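Local coordinates for periplasmic oligopeptide-binding protein (PDB 3ZS6), which probably binds short peptides in the periplasm and hands them to an ABC transporter for uptake, at residues A[354-358]-A[359-363]; A[385-388]-A[389-392]. All blocks are in the same frame, centred on the assembly; numbering follows the deposited sequence. Where two conformers were deposited one is given.

Overall arrangement
Followed from the N terminus, strand 350-356 runs into interaction 1, where residues 354-358 turn into the first turn of helix 359-376. That helix returns the chain to strand 379-385, which lies parallel to strand 350-356 and completes a beta-alpha-beta unit. Interaction 2 opens at the end of this second strand and covers the first turn and a half of helix 387-395. The two contacts therefore follow in series, neither enclosing the other, with centres about 12 Å apart. Their strand ends meet directly: Val-385 N lies 2.9 Å from Tyr-355 O and Thr-357 N lies 2.9 Å from Val-385 O, both probable hydrogen bonds.

Interaction 1. Residues A[354-358]-A[359-363]; sequences TYNTN and DLHKK
Tyr-355, near the end of strand 350-356, lays its ring against the first turn of helix 359-376, over Lys-362 and His-361. Its chi1 of 66° sets CG between the backbone N and the carbonyl carbon, which swings the ring toward the helix. Lys-362 CA stands over one face, 4.2 Å from the centroid of the Tyr-355 ring and 27° off its normal, a CH-pi contact. The Tyr-355 OH reaches the side-chain root of Lys-362, whose CG is 3.4 Å away; the extended lysine chain leads on from there.

His-361 can be followed outward. Its CB touches Tyr-355 CD2 at 3.7 Å. Beyond CG, the amide end of Asn-358 lies over one face of the ring, displaced toward its rim. His-361 CD2 lies 3.4 Å from Asn-356 OD1, approached obliquely, with amide and imidazole planes 55° apart. NE2, at the tip, meets a water at 2.9 Å in the ring plane, and Asn-356 ND2 donates to the same water. ND1 is hydrogen-bonded to Tyr-262, while Asn-356 OD1 accepts from Arg-403.

Asn-358 occupies the N-cap position, and its backbone O accepts from Lys-362 N at 3.0 Å. Asp-359 OD1 receives a weak bond from Leu-360 N and a further one from Asp-219 N.

With both ring nitrogens engaged, one by a tyrosine and one by a water shared with Asn-356, the rotation of the buried imidazole is fixed by polar partners as well as by packing.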
loop_
_atom_site.group_PDB
_atom_site.type_symbol
_atom_site.label_atom_id
_atom_site.label_comp_id
_atom_site.label_asym_id
_atom_site.label_seq_id
_atom_site.Cartn_x
_atom_site.Cartn_y
_atom_site.Cartn_z
ATOM N N THR A 354 0.815 -18.779 5.816
ATOM C CA THR A 354 2.085 -18.072 5.882
ATOM C C THR A 354 1.886 -16.597 6.240
ATOM O O THR A 354 1.005 -15.937 5.691
ATOM C CB THR A 354 2.835 -18.189 4.548
ATOM O OG1 THR A 354 2.918 -19.571 4.171
ATOM C CG2 THR A 354 4.236 -17.601 4.662
ATOM N N TYR A 355 2.706 -16.086 7.156
ATOM C CA TYR A 355 2.671 -14.663 7.504
ATOM C C TYR A 355 4.086 -14.136 7.703
ATOM O O TYR A 355 5.016 -14.915 7.904
ATOM C CB TYR A 355 1.853 -14.431 8.777
ATOM C CG TYR A 355 2.483 -15.036 10.007
ATOM C CD1 TYR A 355 2.231 -16.356 10.364
ATOM C CD2 TYR A 355 3.338 -14.295 10.811
ATOM C CE1 TYR A 355 2.810 -16.920 11.490
ATOM C CE2 TYR A 355 3.921 -14.851 11.948
ATOM C CZ TYR A 355 3.654 -16.163 12.279
ATOM O OH TYR A 355 4.237 -16.725 13.398
ATOM N N ASN A 356 4.251 -12.818 7.654
ATOM C CA ASN A 356 5.568 -12.233 7.889
ATOM C C ASN A 356 5.812 -12.052 9.373
ATOM O O ASN A 356 4.947 -11.554 10.094
ATOM C CB ASN A 356 5.762 -10.909 7.132
ATOM C CG ASN A 356 4.724 -9.873 7.495
ATOM O OD1 ASN A 356 3.536 -10.069 7.244
ATOM N ND2 ASN A 356 5.165 -8.763 8.089
ATOM N N THR A 357 6.990 -12.491 9.817
ATOM C CA THR A 357 7.372 -12.485 11.226
ATOM C C THR A 357 7.012 -11.176 11.920
ATOM O O THR A 357 7.479 -10.104 11.522
ATOM C CB THR A 357 8.886 -12.745 11.372
ATOM O OG1 THR A 357 9.242 -13.918 10.621
ATOM C CG2 THR A 357 9.271 -12.930 12.848
ATOM N N ASN A 358 6.164 -11.288 12.941
ATOM C CA ASN A 358 5.636 -10.157 13.707
ATOM C C ASN A 358 4.640 -10.652 14.761
ATOM O O ASN A 358 3.919 -11.616 14.521
ATOM C CB ASN A 358 4.950 -9.149 12.789
ATOM C CG ASN A 358 4.269 -8.033 13.558
ATOM O OD1 ASN A 358 4.911 -7.076 13.974
ATOM N ND2 ASN A 358 2.967 -8.161 13.756
ATOM N N ASP A 359 4.596 -10.002 15.921
ATOM C CA ASP A 359 3.753 -10.502 17.010
ATOM C C ASP A 359 2.252 -10.360 16.742
ATOM O O ASP A 359 1.488 -11.271 17.041
ATOM C CB ASP A 359 4.131 -9.893 18.378
ATOM C CG ASP A 359 4.812 -8.530 18.258
ATOM O OD1 ASP A 359 4.535 -7.791 17.286
ATOM O OD2 ASP A 359 5.633 -8.203 19.143
ATOM N N LEU A 360 1.820 -9.241 16.170
ATOM C CA LEU A 360 0.402 -9.132 15.808
ATOM C C LEU A 360 -0.008 -10.204 14.788
ATOM O O LEU A 360 -1.021 -10.890 14.961
ATOM C CB LEU A 360 0.060 -7.753 15.255
ATOM C CG LEU A 360 -1.319 -7.785 14.573
ATOM C CD1 LEU A 360 -2.421 -7.877 15.620
ATOM C CD2 LEU A 360 -1.538 -6.594 13.652
ATOM N N HIS A 361 0.777 -10.352 13.727
ATOM C CA HIS A 361 0.419 -11.298 12.665
ATOM C C HIS A 361 0.364 -12.719 13.192
ATOM O O HIS A 361 -0.500 -13.501 12.800
ATOM C CB HIS A 361 1.389 -11.205 11.490
ATOM C CG HIS A 361 1.356 -9.883 10.790
ATOM N ND1 HIS A 361 0.188 -9.172 10.606
ATOM C CD2 HIS A 361 2.342 -9.137 10.236
ATOM C CE1 HIS A 361 0.457 -8.043 9.971
ATOM N NE2 HIS A 361 1.756 -7.997 9.734
ATOM N N LYS A 362 1.285 -13.051 14.089
ATOM C CA LYS A 362 1.290 -14.374 14.689
ATOM C C LYS A 362 0.022 -14.608 15.503
ATOM O O LYS A 362 -0.594 -15.676 15.408
ATOM C CB LYS A 362 2.527 -14.586 15.565
ATOM C CG LYS A 362 2.528 -15.948 16.263
ATOM C CD LYS A 362 3.830 -16.226 17.015
ATOM C CE LYS A 362 3.875 -17.674 17.490
ATOM N NZ LYS A 362 5.097 -17.989 18.287
ATOM N N LYS A 363 -0.362 -13.614 16.303
ATOM C CA LYS A 363 -1.573 -13.709 17.121
ATOM C C LYS A 363 -2.818 -13.883 16.258
ATOM O O LYS A 363 -3.675 -14.719 16.547
ATOM C CB LYS A 363 -1.737 -12.467 18.004
ATOM C CG LYS A 363 -0.868 -12.450 19.265
ATOM C CD LYS A 363 -1.078 -11.158 20.072
ATOM C CE LYS A 363 -0.249 -11.154 21.360
ATOM N NZ LYS A 363 -0.534 -9.961 22.216
HETATM O O HOH W 1 3.575 -6.161 8.514
#

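Interaction 2. Residues A[385-388]-A[389-392]; sequences VEFK and VLMK
Phe-387 and Met-391, one turn apart on helix 387-395, meet through ring and thioether. Met-391 was modelled in two conformers; the geometry here is that of one. Its CG sits over one face of the Phe-387 ring, 4.3 Å from the centroid and 25° off the normal. The sulfur lies farther out and oblique, with Met-391 SD 3.8 Å from Phe-387 CE2: a Met-aromatic contact. With CG anti to the backbone N (chi1 -175°), the Phe-387 ring turns along the helix toward Met-391, although its CB bond leads away from 389-392.

The packing is also close where the strand passes into the helix. Val-385 CG2 presses on Leu-390 CB at 3.7 Å, the two side chains crossing at about a right angle, and Leu-390 continues onto Thr-354 and Asn-356 of the neighbouring strand. Leu-390 N bonds to Glu-386 O at 2.9 Å, and Met-391 N to Phe-387 O at the same length.

Toward solvent the contact thins. Val-385 CB and Val-389 CG1 are 4.1 Å apart, and the Lys-392 N bond to Lys-388 O is longer, 3.2 Å.

Glu-386 is the N-cap residue of a helix that starts directly after a parallel strand. The Phe-387/Met-391 side of helix 387-395 reaches the bound peptide: Phe-387 packs on its backbone and Met-391, in this conformer, on an apolar side chain, placing the pair in the peptide-binding site of this family 5 solute-binding protein.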
loop_
_atom_site.group_PDB
_atom_site.type_symbol
_atom_site.label_atom_id
_atom_site.label_comp_id
_atom_site.label_asym_id
_atom_site.label_seq_id
_atom_site.Cartn_x
_atom_site.Cartn_y
_atom_site.Cartn_z
ATOM N N VAL A 385 7.728 -15.995 7.636
ATOM C CA VAL A 385 8.857 -15.615 6.788
ATOM C C VAL A 385 9.089 -14.112 6.825
ATOM O O VAL A 385 8.241 -13.350 7.311
ATOM C CB VAL A 385 8.625 -16.006 5.312
ATOM C CG1 VAL A 385 8.451 -17.510 5.169
ATOM C CG2 VAL A 385 7.422 -15.253 4.747
ATOM N N GLU A 386 10.236 -13.688 6.296
ATOM C CA GLU A 386 10.522 -12.272 6.110
ATOM C C GLU A 386 9.514 -11.662 5.129
ATOM O O GLU A 386 9.077 -12.319 4.176
ATOM C CB GLU A 386 11.949 -12.075 5.581
ATOM C CG GLU A 386 12.270 -10.633 5.250
ATOM C CD GLU A 386 13.712 -10.434 4.804
ATOM O OE1 GLU A 386 14.389 -11.441 4.497
ATOM O OE2 GLU A 386 14.165 -9.266 4.769
ATOM N N PHE A 387 9.152 -10.403 5.354
ATOM C CA PHE A 387 8.140 -9.747 4.519
ATOM C C PHE A 387 8.467 -9.739 3.023
ATOM O O PHE A 387 7.583 -9.970 2.199
ATOM C CB PHE A 387 7.874 -8.317 5.005
ATOM C CG PHE A 387 6.765 -7.626 4.262
ATOM C CD1 PHE A 387 5.462 -8.115 4.315
ATOM C CD2 PHE A 387 7.021 -6.488 3.508
ATOM C CE1 PHE A 387 4.427 -7.472 3.630
ATOM C CE2 PHE A 387 5.998 -5.844 2.818
ATOM C CZ PHE A 387 4.701 -6.336 2.877
ATOM N N LYS A 388 9.723 -9.462 2.670
ATOM C CA LYS A 388 10.138 -9.449 1.262
ATOM C C LYS A 388 9.885 -10.794 0.603
ATOM O O LYS A 388 9.497 -10.865 -0.561
ATOM C CB LYS A 388 11.629 -9.115 1.130
ATOM C CG LYS A 388 11.943 -7.632 1.098
ATOM C CD LYS A 388 13.403 -7.375 1.457
ATOM C CE LYS A 388 14.346 -8.211 0.605
ATOM N NZ LYS A 388 15.778 -7.977 0.976
ATOM N N VAL A 389 10.150 -11.860 1.351
ATOM C CA VAL A 389 9.928 -13.214 0.865
ATOM C C VAL A 389 8.431 -13.480 0.721
ATOM O O VAL A 389 7.979 -14.054 -0.270
ATOM C CB VAL A 389 10.568 -14.252 1.811
ATOM C CG1 VAL A 389 10.040 -15.668 1.521
ATOM C CG2 VAL A 389 12.087 -14.196 1.693
ATOM N N LEU A 390 7.663 -13.059 1.718
ATOM C CA LEU A 390 6.216 -13.232 1.667
ATOM C C LEU A 390 5.667 -12.574 0.408
ATOM O O LEU A 390 4.874 -13.178 -0.308
ATOM C CB LEU A 390 5.552 -12.627 2.905
ATOM C CG LEU A 390 4.025 -12.789 2.954
ATOM C CD1 LEU A 390 3.658 -14.271 2.900
ATOM C CD2 LEU A 390 3.455 -12.128 4.201
ATOM N N MET A 391 6.087 -11.335 0.141
ATOM C CA MET A 391 5.607 -10.626 -1.042
ATOM C C MET A 391 5.872 -11.424 -2.315
ATOM O O MET A 391 4.978 -11.566 -3.154
ATOM C CB MET A 391 6.213 -9.222 -1.158
ATOM C CG MET A 391 5.360 -8.124 -0.527
ATOM S SD MET A 391 5.905 -6.439 -0.918
ATOM C CE MET A 391 7.677 -6.602 -0.719
ATOM N N LYS A 392 7.088 -11.946 -2.455
ATOM C CA LYS A 392 7.449 -12.743 -3.622
ATOM C C LYS A 392 6.621 -14.019 -3.692
ATOM O O LYS A 392 6.127 -14.396 -4.755
ATOM C CB LYS A 392 8.943 -13.080 -3.607
ATOM C CG LYS A 392 9.842 -11.869 -3.773
ATOM C CD LYS A 392 11.319 -12.253 -3.765
ATOM C CE LYS A 392 12.214 -11.026 -3.900
ATOM N NZ LYS A 392 13.656 -11.396 -3.948
#